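Local coordinates for prolyl endopeptidase (Myxococcus xanthus, PDB 2BKL), which probably hydrolyses oligopeptides on the carboxyl side of proline and, less commonly, alanine residues, as a serine peptidase of the S9A family, at residues A[24-38]-A[622-634]. Numbering follows the deposited sequence.
Sequences YRWLEDEKAPEVQTW and MHARKFVAAVQNS
K626 and E28 form a salt bridge, NZ of the lysine lying 2.7 Å from OE2 of the glutamate, on the anti lone pair of that oxygen. The pair belongs to a wider network: R564 and, at longer range, R25 also meet the E28 carboxylate, while D561 and D22 share the lysine, D22 also pairing with R25. The preceding residue, R625, shows how a guanidinium can hold a carbonyl at the end of a 3-10 segment. Its NE and NH2 both donate side-on to L27 O, each at 2.9 Å, with the oxygen in the guanidinium plane. A bend at chi3 turns the group toward L27, and M622 CA sits over the centre of one of its faces. A water bridges NH2 to E30 OE1. An alanine in place of R625 would probably leave L27 O, gripped here by two N-H groups, without either donor and open a gap beside W38.

This is where the N-terminal segment of a prolyl oligopeptidase packs against the alpha/beta-hydrolase core: the loop and the start of helix 33-51 lie against helix 622-632, which packs in turn on strands 607-613 and 641-646 of the central sheet. The axes of the short segments 33-38 and 622-632 are 12.6 Å apart at an angle of 69°, so long side chains span the interval. W38, its CG anti to the backbone N (chi1 -179°), carries its six-membered ring to the aliphatic part of R625, CZ3 lying 3.7 Å from CB, and CH2 meets V628 CG1. L27 CD2 covers one face of the indole. Farther along, the A629 methyl makes a CH-pi contact with Y24, 3.8 Å from the ring centroid and 8° off its normal, while the phenol OH lies 3.5 Å from N633 CB.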
loop_
_atom_site.group_PDB
_atom_site.type_symbol
_atom_site.label_atom_id
_atom_site.label_comp_id
_atom_site.label_asym_id
_atom_site.label_seq_id
_atom_site.Cartn_x
_atom_site.Cartn_y
_atom_site.Cartn_z
ATOM N N TYR A 24 -27.878 6.246 8.754
ATOM C CA TYR A 24 -26.897 7.248 9.136
ATOM C C TYR A 24 -26.362 8.033 7.932
ATOM O O TYR A 24 -25.302 8.614 7.999
ATOM C CB TYR A 24 -25.770 6.578 9.946
ATOM C CG TYR A 24 -26.326 5.894 11.152
ATOM C CD1 TYR A 24 -26.901 6.617 12.181
ATOM C CD2 TYR A 24 -26.376 4.507 11.227
ATOM C CE1 TYR A 24 -27.453 5.988 13.282
ATOM C CE2 TYR A 24 -26.948 3.870 12.314
ATOM C CZ TYR A 24 -27.478 4.622 13.352
ATOM O OH TYR A 24 -28.060 3.980 14.423
ATOM N N ARG A 25 -27.149 8.091 6.863
ATOM C CA ARG A 25 -26.856 8.927 5.695
ATOM C C ARG A 25 -26.391 10.345 6.058
ATOM O O ARG A 25 -25.495 10.898 5.411
ATOM C CB ARG A 25 -28.082 8.973 4.791
ATOM C CG ARG A 25 -27.992 9.934 3.606
ATOM C CD ARG A 25 -26.987 9.543 2.560
ATOM N NE ARG A 25 -27.322 8.273 1.979
ATOM C CZ ARG A 25 -28.286 8.050 1.096
ATOM N NH1 ARG A 25 -28.950 9.068 0.550
ATOM N NH2 ARG A 25 -28.558 6.818 0.691
ATOM N N TRP A 26 -26.977 10.945 7.087
ATOM C CA TRP A 26 -26.654 12.312 7.445
ATOM C C TRP A 26 -25.205 12.524 7.835
ATOM O O TRP A 26 -24.685 13.628 7.704
ATOM C CB TRP A 26 -27.627 12.848 8.525
ATOM C CG TRP A 26 -27.437 12.336 9.920
ATOM C CD1 TRP A 26 -28.000 11.218 10.485
ATOM C CD2 TRP A 26 -26.662 12.951 10.950
ATOM N NE1 TRP A 26 -27.591 11.096 11.792
ATOM C CE2 TRP A 26 -26.783 12.153 12.113
ATOM C CE3 TRP A 26 -25.869 14.092 11.014
ATOM C CZ2 TRP A 26 -26.137 12.471 13.311
ATOM C CZ3 TRP A 26 -25.224 14.400 12.205
ATOM C CH2 TRP A 26 -25.367 13.592 13.337
ATOM N N LEU A 27 -24.544 11.460 8.305
ATOM C CA LEU A 27 -23.129 11.551 8.653
ATOM C C LEU A 27 -22.189 11.591 7.469
ATOM O O LEU A 27 -20.979 11.798 7.662
ATOM C CB LEU A 27 -22.723 10.355 9.520
ATOM C CG LEU A 27 -23.351 10.308 10.910
ATOM C CD1 LEU A 27 -23.031 8.998 11.571
ATOM C CD2 LEU A 27 -22.820 11.445 11.754
ATOM N N GLU A 28 -22.687 11.441 6.247
ATOM C CA GLU A 28 -21.794 11.472 5.068
ATOM C C GLU A 28 -21.144 12.826 4.822
ATOM O O GLU A 28 -19.989 12.899 4.453
ATOM C CB GLU A 28 -22.497 10.992 3.796
ATOM C CG GLU A 28 -22.852 9.512 3.808
ATOM C CD GLU A 28 -23.513 9.000 2.539
ATOM O OE1 GLU A 28 -23.741 9.805 1.617
ATOM O OE2 GLU A 28 -23.809 7.778 2.471
ATOM N N ASP A 29 -21.893 13.899 5.032
ATOM C CA ASP A 29 -21.454 15.236 4.644
ATOM C C ASP A 29 -20.689 15.865 5.796
ATOM O O ASP A 29 -21.271 16.356 6.752
ATOM C CB ASP A 29 -22.664 16.074 4.261
ATOM C CG ASP A 29 -22.279 17.455 3.771
ATOM O OD1 ASP A 29 -21.067 17.721 3.594
ATOM O OD2 ASP A 29 -23.143 18.323 3.534
ATOM N N GLU A 30 -19.370 15.853 5.695
ATOM C CA GLU A 30 -18.523 16.352 6.761
ATOM C C GLU A 30 -18.544 17.880 6.843
ATOM O O GLU A 30 -18.030 18.457 7.799
ATOM C CB GLU A 30 -17.074 15.837 6.605
ATOM C CG GLU A 30 -16.198 16.515 5.553
ATOM C CD GLU A 30 -16.584 16.234 4.108
ATOM O OE1 GLU A 30 -17.350 15.276 3.843
ATOM O OE2 GLU A 30 -16.111 16.988 3.212
ATOM N N LYS A 31 -19.150 18.535 5.860
ATOM C CA LYS A 31 -19.265 20.000 5.907
ATOM C C LYS A 31 -20.378 20.502 6.826
ATOM O O LYS A 31 -20.446 21.683 7.147
ATOM C CB LYS A 31 -19.428 20.543 4.486
ATOM C CG LYS A 31 -18.202 20.288 3.642
ATOM C CD LYS A 31 -18.316 20.917 2.266
ATOM C CE LYS A 31 -17.167 20.490 1.376
ATOM N NZ LYS A 31 -17.155 21.288 0.115
ATOM N N ALA A 32 -21.267 19.623 7.248
ATOM C CA ALA A 32 -22.336 20.009 8.152
ATOM C C ALA A 32 -21.787 20.207 9.567
ATOM O O ALA A 32 -21.096 19.319 10.080
ATOM C CB ALA A 32 -23.396 18.940 8.154
ATOM N N PRO A 33 -22.039 21.347 10.217
ATOM C CA PRO A 33 -21.583 21.529 11.600
ATOM C C PRO A 33 -22.010 20.422 12.576
ATOM O O PRO A 33 -21.270 20.096 13.502
ATOM C CB PRO A 33 -22.188 22.886 11.999
ATOM C CG PRO A 33 -22.259 23.607 10.725
ATOM C CD PRO A 33 -22.670 22.579 9.692
ATOM N N GLU A 34 -23.198 19.858 12.394
ATOM C CA GLU A 34 -23.648 18.829 13.303
ATOM C C GLU A 34 -22.725 17.615 13.216
ATOM O O GLU A 34 -22.502 16.945 14.214
ATOM C CB GLU A 34 -25.072 18.396 13.001
ATOM C CG GLU A 34 -25.689 17.574 14.110
ATOM C CD GLU A 34 -27.067 17.047 13.776
ATOM O OE1 GLU A 34 -27.579 17.281 12.650
ATOM O OE2 GLU A 34 -27.636 16.398 14.669
ATOM N N VAL A 35 -22.249 17.321 12.014
ATOM C CA VAL A 35 -21.375 16.164 11.804
ATOM C C VAL A 35 -20.000 16.466 12.428
ATOM O O VAL A 35 -19.450 15.616 13.122
ATOM C CB VAL A 35 -21.253 15.791 10.308
ATOM C CG1 VAL A 35 -20.220 14.677 10.105
ATOM C CG2 VAL A 35 -22.609 15.426 9.725
ATOM N N GLN A 36 -19.467 17.666 12.224
ATOM C CA GLN A 36 -18.204 18.026 12.880
ATOM C C GLN A 36 -18.298 17.951 14.393
ATOM O O GLN A 36 -17.394 17.425 15.039
ATOM C CB GLN A 36 -17.752 19.422 12.451
ATOM C CG GLN A 36 -17.335 19.481 11.001
ATOM C CD GLN A 36 -16.015 18.751 10.717
ATOM O OE1 GLN A 36 -15.094 18.735 11.558
ATOM N NE2 GLN A 36 -15.910 18.163 9.528
ATOM N N THR A 37 -19.394 18.436 14.974
ATOM C CA THR A 37 -19.587 18.325 16.419
ATOM C C THR A 37 -19.587 16.855 16.907
ATOM O O THR A 37 -18.986 16.504 17.946
ATOM C CB THR A 37 -20.902 19.014 16.816
ATOM O OG1 THR A 37 -20.779 20.420 16.547
ATOM C CG2 THR A 37 -21.162 18.930 18.286
ATOM N N TRP A 38 -20.273 16.005 16.151
ATOM C CA TRP A 38 -20.361 14.576 16.459
ATOM C C TRP A 38 -18.998 13.905 16.372
ATOM O O TRP A 38 -18.630 13.096 17.233
ATOM C CB TRP A 38 -21.388 13.946 15.522
ATOM C CG TRP A 38 -21.655 12.509 15.675
ATOM C CD1 TRP A 38 -22.651 11.957 16.412
ATOM C CD2 TRP A 38 -20.954 11.419 15.052
ATOM N NE1 TRP A 38 -22.631 10.585 16.299
ATOM C CE2 TRP A 38 -21.604 10.228 15.457
ATOM C CE3 TRP A 38 -19.849 11.329 14.178
ATOM C CZ2 TRP A 38 -21.196 8.972 15.010
ATOM C CZ3 TRP A 38 -19.437 10.079 13.753
ATOM C CH2 TRP A 38 -20.099 8.926 14.168
ATOM N N MET A 622 -16.325 8.938 5.752
ATOM C CA MET A 622 -17.726 8.716 6.116
ATOM C C MET A 622 -17.999 7.231 6.449
ATOM O O MET A 622 -18.883 6.933 7.226
ATOM C CB MET A 622 -18.686 9.219 5.032
ATOM C CG MET A 622 -18.735 8.401 3.756
ATOM S SD MET A 622 -19.859 7.026 3.888
ATOM C CE MET A 622 -19.953 6.439 2.214
ATOM N N HIS A 623 -17.265 6.306 5.843
ATOM C CA HIS A 623 -17.526 4.910 6.063
ATOM C C HIS A 623 -17.394 4.546 7.536
ATOM O O HIS A 623 -18.260 3.902 8.102
ATOM C CB HIS A 623 -16.563 4.012 5.257
ATOM C CG HIS A 623 -16.721 4.114 3.778
ATOM N ND1 HIS A 623 -17.646 3.375 3.072
ATOM C CD2 HIS A 623 -16.058 4.876 2.860
ATOM C CE1 HIS A 623 -17.529 3.660 1.786
ATOM N NE2 HIS A 623 -16.582 4.573 1.633
ATOM N N ALA A 624 -16.312 4.987 8.161
ATOM C CA ALA A 624 -16.074 4.684 9.562
ATOM C C ALA A 624 -17.132 5.352 10.445
ATOM O O ALA A 624 -17.566 4.801 11.429
ATOM C CB ALA A 624 -14.672 5.156 9.925
ATOM N N ARG A 625 -17.560 6.557 10.099
ATOM C CA ARG A 625 -18.587 7.219 10.905
ATOM C C ARG A 625 -19.900 6.456 10.879
ATOM O O ARG A 625 -20.507 6.199 11.925
ATOM C CB ARG A 625 -18.846 8.644 10.414
ATOM C CG ARG A 625 -17.670 9.596 10.456
ATOM C CD ARG A 625 -18.047 11.097 10.356
ATOM N NE ARG A 625 -18.468 11.500 9.018
ATOM C CZ ARG A 625 -17.689 11.960 8.045
ATOM N NH1 ARG A 625 -16.387 12.055 8.203
ATOM N NH2 ARG A 625 -18.223 12.333 6.878
ATOM N N LYS A 626 -20.376 6.123 9.697
ATOM C CA LYS A 626 -21.650 5.412 9.587
ATOM C C LYS A 626 -21.591 4.032 10.268
ATOM O O LYS A 626 -22.561 3.613 10.925
ATOM C CB LYS A 626 -22.088 5.277 8.144
ATOM C CG LYS A 626 -22.399 6.607 7.444
ATOM C CD LYS A 626 -23.410 6.472 6.323
ATOM C CE LYS A 626 -22.988 5.527 5.239
ATOM N NZ LYS A 626 -23.945 5.553 4.071
ATOM N N PHE A 627 -20.480 3.314 10.090
ATOM C CA PHE A 627 -20.375 1.983 10.658
ATOM C C PHE A 627 -20.316 2.047 12.168
ATOM O O PHE A 627 -20.986 1.259 12.822
ATOM C CB PHE A 627 -19.169 1.245 10.073
ATOM C CG PHE A 627 -19.103 -0.214 10.427
ATOM C CD1 PHE A 627 -19.930 -1.123 9.793
ATOM C CD2 PHE A 627 -18.214 -0.683 11.404
ATOM C CE1 PHE A 627 -19.831 -2.474 10.055
ATOM C CE2 PHE A 627 -18.137 -2.035 11.701
ATOM C CZ PHE A 627 -18.952 -2.920 11.049
ATOM N N VAL A 628 -19.525 2.960 12.736
ATOM C CA VAL A 628 -19.441 3.059 14.208
ATOM C C VAL A 628 -20.798 3.409 14.797
ATOM O O VAL A 628 -21.201 2.862 15.831
ATOM C CB VAL A 628 -18.325 3.992 14.713
ATOM C CG1 VAL A 628 -18.729 5.418 14.761
ATOM C CG2 VAL A 628 -17.877 3.543 16.122
ATOM N N ALA A 629 -21.540 4.296 14.136
ATOM C CA ALA A 629 -22.880 4.620 14.582
ATOM C C ALA A 629 -23.793 3.407 14.593
ATOM O O ALA A 629 -24.504 3.163 15.561
ATOM C CB ALA A 629 -23.477 5.689 13.708
ATOM N N ALA A 630 -23.705 2.590 13.552
ATOM C CA ALA A 630 -24.526 1.381 13.449
ATOM C C ALA A 630 -24.182 0.370 14.562
ATOM O O ALA A 630 -25.056 -0.239 15.155
ATOM C CB ALA A 630 -24.362 0.766 12.074
ATOM N N VAL A 631 -22.900 0.213 14.852
ATOM C CA VAL A 631 -22.470 -0.735 15.873
ATOM C C VAL A 631 -22.824 -0.236 17.294
ATOM O O VAL A 631 -23.322 -1.004 18.130
ATOM C CB VAL A 631 -20.971 -1.053 15.720
ATOM C CG1 VAL A 631 -20.470 -1.885 16.868
ATOM C CG2 VAL A 631 -20.726 -1.762 14.399
ATOM N N GLN A 632 -22.567 1.046 17.567
ATOM C CA GLN A 632 -22.874 1.619 18.883
ATOM C C GLN A 632 -24.348 1.470 19.207
ATOM O O GLN A 632 -24.706 1.192 20.336
ATOM C CB GLN A 632 -22.508 3.111 18.967
ATOM C CG GLN A 632 -21.006 3.351 18.985
ATOM C CD GLN A 632 -20.622 4.804 19.020
ATOM O OE1 GLN A 632 -21.430 5.679 18.734
ATOM N NE2 GLN A 632 -19.353 5.071 19.342
ATOM N N ASN A 633 -25.193 1.638 18.198
ATOM C CA ASN A 633 -26.624 1.684 18.388
ATOM C C ASN A 633 -27.327 0.391 18.064
ATOM O O ASN A 633 -28.565 0.355 18.035
ATOM C CB ASN A 633 -27.177 2.863 17.600
ATOM C CG ASN A 633 -26.745 4.183 18.230
ATOM O OD1 ASN A 633 -27.265 4.566 19.277
ATOM N ND2 ASN A 633 -25.722 4.809 17.662
ATOM N N SER A 634 -26.569 -0.689 17.846
ATOM C CA SER A 634 -27.181 -1.969 17.507
ATOM C C SER A 634 -27.831 -2.535 18.758
ATOM O O SER A 634 -27.145 -2.712 19.766
ATOM C CB SER A 634 -26.159 -2.956 16.954
ATOM O OG SER A 634 -26.816 -4.085 16.421
HETATM O O HOH W 1 -16.471 12.734 4.614
#